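Local coordinates for protein nucleoporin nup120 (Schizosaccharomyces pombe, PDB 4GQ2) that serves as a structural component of the nuclear pore complex, within which nucleoporins can also dock transiently associated transport factors, at residues D683-I697 with L725-S739. Sequence-based numbering, arbitrary orientation.
Sequences DSILKKFQVSIEGFI and LLEDWRLVSFLLENS
Val732 and Ile693 interlock at the centre of an antiparallel helix pair in the α-helical part of Nup120, with axes 9.4 Å apart at closest and N-to-C directions 145° apart. The packing is knobs-into-holes: Val732 sits among Leu686, Phe689, Gln690 and Ile693, while Ile693 enters the hole formed by Leu725, Asp728, Trp729 and Val732. The two branches of Val732 divide the work, CG1 lying 3.3 Å from Leu686 O and CG2 meeting Leu686 CD2 and Ile693 CD1. Towards one end, Leu736 fits between Asp683, Leu686, Lys687 and Gln690, its CD2 against Leu686 CB at 3.6 Å; towards the other, Leu725 CD1 packs on Phe696 CB.

Polar groups flank this core. Gln690 holds CG anti to its own N (chi1 177°) and stays extended, which carries OE1 to 3.0 Å from Ser733 OG. That hydroxyl also lies 2.9 Å from Trp729 O and over one face of the Trp729 indole. Beside it, Trp729 NE1 donates to Glu694 OE2 at 2.8 Å, nearly straight at 175° and in the ring plane; Arg597 and His585 bind the same carboxylate, consistent with a charged Glu694. At the Leu736 end, Asp683 OD2 forms a salt bridge with Lys687 NZ, while Ser739 OG donates to Asp683 OD1 at 2.7 Å from above the carboxylate plane.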
loop_
_atom_site.group_PDB
_atom_site.type_symbol
_atom_site.label_atom_id
_atom_site.label_comp_id
_atom_site.label_asym_id
_atom_site.label_seq_id
_atom_site.Cartn_x
_atom_site.Cartn_y
_atom_site.Cartn_z
ATOM N N ASP A 683 7.620 -6.023 -3.690
ATOM C CA ASP A 683 6.456 -6.518 -2.959
ATOM C C ASP A 683 6.382 -8.039 -3.098
ATOM O O ASP A 683 6.187 -8.766 -2.120
ATOM C CB ASP A 683 5.182 -5.859 -3.507
ATOM C CG ASP A 683 3.920 -6.388 -2.856
ATOM O OD1 ASP A 683 3.583 -5.932 -1.750
ATOM O OD2 ASP A 683 3.258 -7.261 -3.454
ATOM N N SER A 684 6.564 -8.506 -4.330
ATOM C CA SER A 684 6.490 -9.923 -4.648
ATOM C C SER A 684 7.643 -10.724 -4.013
ATOM O O SER A 684 7.436 -11.815 -3.498
ATOM C CB SER A 684 6.438 -10.097 -6.167
ATOM O OG SER A 684 6.535 -11.456 -6.513
ATOM N N ILE A 685 8.852 -10.173 -4.042
ATOM C CA ILE A 685 10.006 -10.812 -3.401
ATOM C C ILE A 685 9.879 -10.808 -1.872
ATOM O O ILE A 685 10.105 -11.833 -1.218
ATOM C CB ILE A 685 11.347 -10.160 -3.829
ATOM C CG1 ILE A 685 11.542 -10.223 -5.350
ATOM C CG2 ILE A 685 12.524 -10.824 -3.127
ATOM C CD1 ILE A 685 11.171 -11.549 -5.968
ATOM N N LEU A 686 9.500 -9.660 -1.314
ATOM C CA LEU A 686 9.372 -9.496 0.139
ATOM C C LEU A 686 8.349 -10.415 0.795
ATOM O O LEU A 686 8.532 -10.803 1.941
ATOM C CB LEU A 686 9.094 -8.039 0.511
ATOM C CG LEU A 686 10.209 -7.025 0.227
ATOM C CD1 LEU A 686 9.683 -5.622 0.397
ATOM C CD2 LEU A 686 11.429 -7.226 1.107
ATOM N N LYS A 687 7.340 -10.789 0.062
ATOM C CA LYS A 687 6.363 -11.692 0.570
ATOM C C LYS A 687 6.908 -13.075 0.736
ATOM O O LYS A 687 6.607 -13.740 1.659
ATOM C CB LYS A 687 5.184 -11.754 -0.354
ATOM C CG LYS A 687 4.090 -10.806 -0.012
ATOM C CD LYS A 687 3.205 -10.645 -1.208
ATOM C CE LYS A 687 1.846 -10.163 -0.806
ATOM N NZ LYS A 687 1.348 -9.179 -1.783
ATOM N N LYS A 688 7.712 -13.499 -0.198
ATOM C CA LYS A 688 8.388 -14.790 -0.124
ATOM C C LYS A 688 9.456 -14.777 0.968
ATOM O O LYS A 688 9.574 -15.725 1.731
ATOM C CB LYS A 688 8.939 -15.202 -1.490
ATOM C CG LYS A 688 7.873 -15.193 -2.576
ATOM C CD LYS A 688 8.273 -16.000 -3.801
ATOM C CE LYS A 688 7.116 -16.151 -4.780
ATOM N NZ LYS A 688 6.981 -14.942 -5.641
ATOM N N PHE A 689 10.195 -13.679 1.084
ATOM C CA PHE A 689 11.119 -13.530 2.209
ATOM C C PHE A 689 10.435 -13.664 3.577
ATOM O O PHE A 689 10.892 -14.438 4.421
ATOM C CB PHE A 689 11.933 -12.230 2.107
ATOM C CG PHE A 689 13.243 -12.399 1.391
ATOM C CD1 PHE A 689 14.225 -13.236 1.906
ATOM C CD2 PHE A 689 13.497 -11.726 0.206
ATOM C CE1 PHE A 689 15.434 -13.403 1.246
ATOM C CE2 PHE A 689 14.707 -11.882 -0.454
ATOM C CZ PHE A 689 15.678 -12.720 0.066
ATOM N N GLN A 690 9.344 -12.924 3.783
ATOM C CA GLN A 690 8.582 -12.960 5.046
ATOM C C GLN A 690 8.111 -14.366 5.429
ATOM O O GLN A 690 8.312 -14.811 6.559
ATOM C CB GLN A 690 7.385 -12.003 4.985
ATOM C CG GLN A 690 6.501 -12.042 6.227
ATOM C CD GLN A 690 5.305 -11.108 6.146
ATOM O OE1 GLN A 690 5.142 -10.218 6.982
ATOM N NE2 GLN A 690 4.483 -11.291 5.136
ATOM N N VAL A 691 7.471 -15.052 4.491
ATOM C CA VAL A 691 7.042 -16.438 4.699
ATOM C C VAL A 691 8.248 -17.349 5.004
ATOM O O VAL A 691 8.182 -18.199 5.901
ATOM C CB VAL A 691 6.217 -16.931 3.479
ATOM C CG1 VAL A 691 6.057 -18.450 3.457
ATOM C CG2 VAL A 691 4.860 -16.222 3.440
ATOM N N SER A 692 9.357 -17.138 4.293
ATOM C CA SER A 692 10.568 -17.920 4.512
ATOM C C SER A 692 11.129 -17.708 5.924
ATOM O O SER A 692 11.370 -18.672 6.656
ATOM C CB SER A 692 11.618 -17.579 3.446
ATOM O OG SER A 692 12.916 -17.986 3.842
ATOM N N ILE A 693 11.335 -16.444 6.289
ATOM C CA ILE A 693 11.850 -16.068 7.606
ATOM C C ILE A 693 10.965 -16.604 8.725
ATOM O O ILE A 693 11.461 -17.129 9.727
ATOM C CB ILE A 693 11.952 -14.531 7.732
ATOM C CG1 ILE A 693 13.058 -13.998 6.821
ATOM C CG2 ILE A 693 12.192 -14.122 9.183
ATOM C CD1 ILE A 693 12.853 -12.562 6.372
ATOM N N GLU A 694 9.649 -16.478 8.546
ATOM C CA GLU A 694 8.698 -16.986 9.522
ATOM C C GLU A 694 8.855 -18.490 9.735
ATOM O O GLU A 694 8.858 -18.965 10.879
ATOM C CB GLU A 694 7.263 -16.625 9.123
ATOM C CG GLU A 694 6.913 -15.169 9.409
ATOM C CD GLU A 694 5.707 -14.666 8.636
ATOM O OE1 GLU A 694 5.105 -15.456 7.880
ATOM O OE2 GLU A 694 5.360 -13.472 8.793
ATOM N N GLY A 695 8.989 -19.236 8.641
ATOM C CA GLY A 695 9.177 -20.681 8.729
ATOM C C GLY A 695 10.343 -21.044 9.640
ATOM O O GLY A 695 10.233 -21.955 10.462
ATOM N N PHE A 696 11.452 -20.315 9.502
ATOM C CA PHE A 696 12.653 -20.544 10.306
ATOM C C PHE A 696 12.418 -20.188 11.773
ATOM O O PHE A 696 12.748 -20.974 12.669
ATOM C CB PHE A 696 13.854 -19.774 9.739
ATOM C CG PHE A 696 14.372 -20.318 8.434
ATOM C CD1 PHE A 696 14.771 -21.645 8.322
ATOM C CD2 PHE A 696 14.479 -19.496 7.319
ATOM C CE1 PHE A 696 15.249 -22.142 7.119
ATOM C CE2 PHE A 696 14.958 -19.987 6.111
ATOM C CZ PHE A 696 15.345 -21.311 6.012
ATOM N N ILE A 697 11.841 -19.011 12.007
ATOM C CA ILE A 697 11.406 -18.613 13.350
ATOM C C ILE A 697 10.519 -19.692 13.968
ATOM O O ILE A 697 10.737 -20.078 15.117
ATOM C CB ILE A 697 10.685 -17.238 13.361
ATOM C CG1 ILE A 697 11.669 -16.114 13.020
ATOM C CG2 ILE A 697 10.037 -16.974 14.716
ATOM C CD1 ILE A 697 11.025 -14.768 12.741
ATOM N N LEU A 725 17.019 -13.330 12.479
ATOM C CA LEU A 725 15.795 -13.577 11.731
ATOM C C LEU A 725 14.700 -12.579 12.098
ATOM O O LEU A 725 13.966 -12.107 11.223
ATOM C CB LEU A 725 15.307 -15.007 11.947
ATOM C CG LEU A 725 16.154 -16.089 11.272
ATOM C CD1 LEU A 725 15.741 -17.439 11.822
ATOM C CD2 LEU A 725 16.003 -16.055 9.759
ATOM N N LEU A 726 14.615 -12.249 13.384
ATOM C CA LEU A 726 13.658 -11.269 13.871
ATOM C C LEU A 726 13.936 -9.909 13.254
ATOM O O LEU A 726 13.011 -9.141 12.965
ATOM C CB LEU A 726 13.713 -11.159 15.397
ATOM C CG LEU A 726 12.902 -12.124 16.258
ATOM C CD1 LEU A 726 13.092 -11.764 17.725
ATOM C CD2 LEU A 726 11.423 -12.097 15.890
ATOM N N GLU A 727 15.214 -9.619 13.048
ATOM C CA GLU A 727 15.600 -8.349 12.469
ATOM C C GLU A 727 15.245 -8.306 10.987
ATOM O O GLU A 727 14.756 -7.292 10.493
ATOM C CB GLU A 727 17.081 -8.081 12.685
ATOM C CG GLU A 727 17.464 -6.641 12.391
ATOM C CD GLU A 727 16.527 -5.629 13.037
ATOM O OE1 GLU A 727 16.476 -5.579 14.290
ATOM O OE2 GLU A 727 15.849 -4.879 12.288
ATOM N N ASP A 728 15.493 -9.413 10.290
ATOM C CA ASP A 728 15.064 -9.578 8.914
ATOM C C ASP A 728 13.536 -9.418 8.814
ATOM O O ASP A 728 13.031 -8.621 8.012
ATOM C CB ASP A 728 15.482 -10.964 8.411
ATOM C CG ASP A 728 16.967 -11.053 8.088
ATOM O OD1 ASP A 728 17.660 -10.016 8.099
ATOM O OD2 ASP A 728 17.438 -12.173 7.807
ATOM N N TRP A 729 12.813 -10.171 9.645
ATOM C CA TRP A 729 11.358 -10.114 9.676
ATOM C C TRP A 729 10.891 -8.703 9.795
ATOM O O TRP A 729 10.000 -8.283 9.057
ATOM C CB TRP A 729 10.780 -10.951 10.813
ATOM C CG TRP A 729 9.287 -11.073 10.690
ATOM C CD1 TRP A 729 8.569 -12.035 9.983
ATOM C CD2 TRP A 729 8.271 -10.168 11.254
ATOM N NE1 TRP A 729 7.212 -11.802 10.074
ATOM C CE2 TRP A 729 6.963 -10.695 10.817
ATOM C CE3 TRP A 729 8.309 -9.009 12.036
ATOM C CZ2 TRP A 729 5.760 -10.076 11.166
ATOM C CZ3 TRP A 729 7.090 -8.399 12.387
ATOM C CH2 TRP A 729 5.849 -8.922 11.959
ATOM N N ARG A 730 11.503 -7.957 10.713
ATOM C CA ARG A 730 11.118 -6.577 10.974
ATOM C C ARG A 730 11.198 -5.731 9.721
ATOM O O ARG A 730 10.226 -5.086 9.356
ATOM C CB ARG A 730 11.989 -5.957 12.070
ATOM C CG ARG A 730 11.574 -4.544 12.427
ATOM C CD ARG A 730 12.368 -4.011 13.606
ATOM N NE ARG A 730 13.599 -3.412 13.130
ATOM C CZ ARG A 730 13.846 -2.112 13.061
ATOM N NH1 ARG A 730 12.966 -1.217 13.477
ATOM N NH2 ARG A 730 15.009 -1.720 12.584
ATOM N N LEU A 731 12.356 -5.744 9.066
ATOM C CA LEU A 731 12.603 -4.867 7.930
ATOM C C LEU A 731 11.738 -5.248 6.757
ATOM O O LEU A 731 11.192 -4.388 6.071
ATOM C CB LEU A 731 14.079 -4.885 7.535
ATOM C CG LEU A 731 15.042 -4.293 8.572
ATOM C CD1 LEU A 731 16.419 -4.107 7.961
ATOM C CD2 LEU A 731 14.523 -2.963 9.102
ATOM N N VAL A 732 11.599 -6.550 6.550
ATOM C CA VAL A 732 10.752 -7.074 5.492
ATOM C C VAL A 732 9.275 -6.702 5.710
ATOM O O VAL A 732 8.631 -6.165 4.807
ATOM C CB VAL A 732 10.977 -8.596 5.326
ATOM C CG1 VAL A 732 9.865 -9.233 4.513
ATOM C CG2 VAL A 732 12.337 -8.851 4.673
ATOM N N SER A 733 8.757 -6.955 6.911
ATOM C CA SER A 733 7.358 -6.652 7.239
ATOM C C SER A 733 7.092 -5.156 7.223
ATOM O O SER A 733 6.034 -4.719 6.790
ATOM C CB SER A 733 6.953 -7.258 8.590
ATOM O OG SER A 733 7.154 -8.667 8.591
ATOM N N PHE A 734 8.061 -4.374 7.687
ATOM C CA PHE A 734 8.010 -2.923 7.552
ATOM C C PHE A 734 7.790 -2.493 6.093
ATOM O O PHE A 734 6.823 -1.786 5.776
ATOM C CB PHE A 734 9.273 -2.307 8.155
ATOM C CG PHE A 734 9.515 -0.882 7.762
ATOM C CD1 PHE A 734 8.758 0.142 8.309
ATOM C CD2 PHE A 734 10.548 -0.560 6.875
ATOM C CE1 PHE A 734 8.998 1.466 7.959
ATOM C CE2 PHE A 734 10.789 0.757 6.516
ATOM C CZ PHE A 734 10.010 1.772 7.056
ATOM N N LEU A 735 8.657 -2.953 5.199
ATOM C CA LEU A 735 8.517 -2.629 3.779
ATOM C C LEU A 735 7.227 -3.143 3.130
ATOM O O LEU A 735 6.672 -2.484 2.248
ATOM C CB LEU A 735 9.744 -3.073 2.984
ATOM C CG LEU A 735 11.021 -2.293 3.332
ATOM C CD1 LEU A 735 12.237 -2.987 2.753
ATOM C CD2 LEU A 735 10.952 -0.847 2.852
ATOM N N LEU A 736 6.745 -4.308 3.566
ATOM C CA LEU A 736 5.471 -4.833 3.071
ATOM C C LEU A 736 4.307 -3.896 3.450
ATOM O O LEU A 736 3.357 -3.727 2.682
ATOM C CB LEU A 736 5.224 -6.278 3.551
ATOM C CG LEU A 736 6.052 -7.332 2.797
ATOM C CD1 LEU A 736 5.920 -8.717 3.405
ATOM C CD2 LEU A 736 5.673 -7.375 1.323
ATOM N N GLU A 737 4.414 -3.262 4.613
ATOM C CA GLU A 737 3.448 -2.255 5.022
ATOM C C GLU A 737 3.579 -0.996 4.157
ATOM O O GLU A 737 2.630 -0.232 4.018
ATOM C CB GLU A 737 3.595 -1.933 6.517
ATOM C CG GLU A 737 2.265 -1.692 7.223
ATOM C CD GLU A 737 2.408 -1.189 8.655
ATOM O OE1 GLU A 737 1.891 -0.081 8.952
ATOM O OE2 GLU A 737 3.023 -1.901 9.484
ATOM N N ASN A 738 4.746 -0.793 3.554
ATOM C CA ASN A 738 4.951 0.366 2.684
ATOM C C ASN A 738 4.314 0.165 1.299
ATOM O O ASN A 738 4.081 1.125 0.549
ATOM C CB ASN A 738 6.447 0.680 2.556
ATOM C CG ASN A 738 6.986 1.480 3.728
ATOM O OD1 ASN A 738 7.286 2.664 3.588
ATOM N ND2 ASN A 738 7.123 0.837 4.893
ATOM N N SER A 739 4.038 -1.091 0.968
ATOM C CA SER A 739 3.582 -1.456 -0.370
ATOM C C SER A 739 2.197 -0.917 -0.697
ATOM O O SER A 739 1.964 -0.466 -1.818
ATOM C CB SER A 739 3.614 -2.970 -0.552
ATOM O OG SER A 739 3.423 -3.288 -1.917
#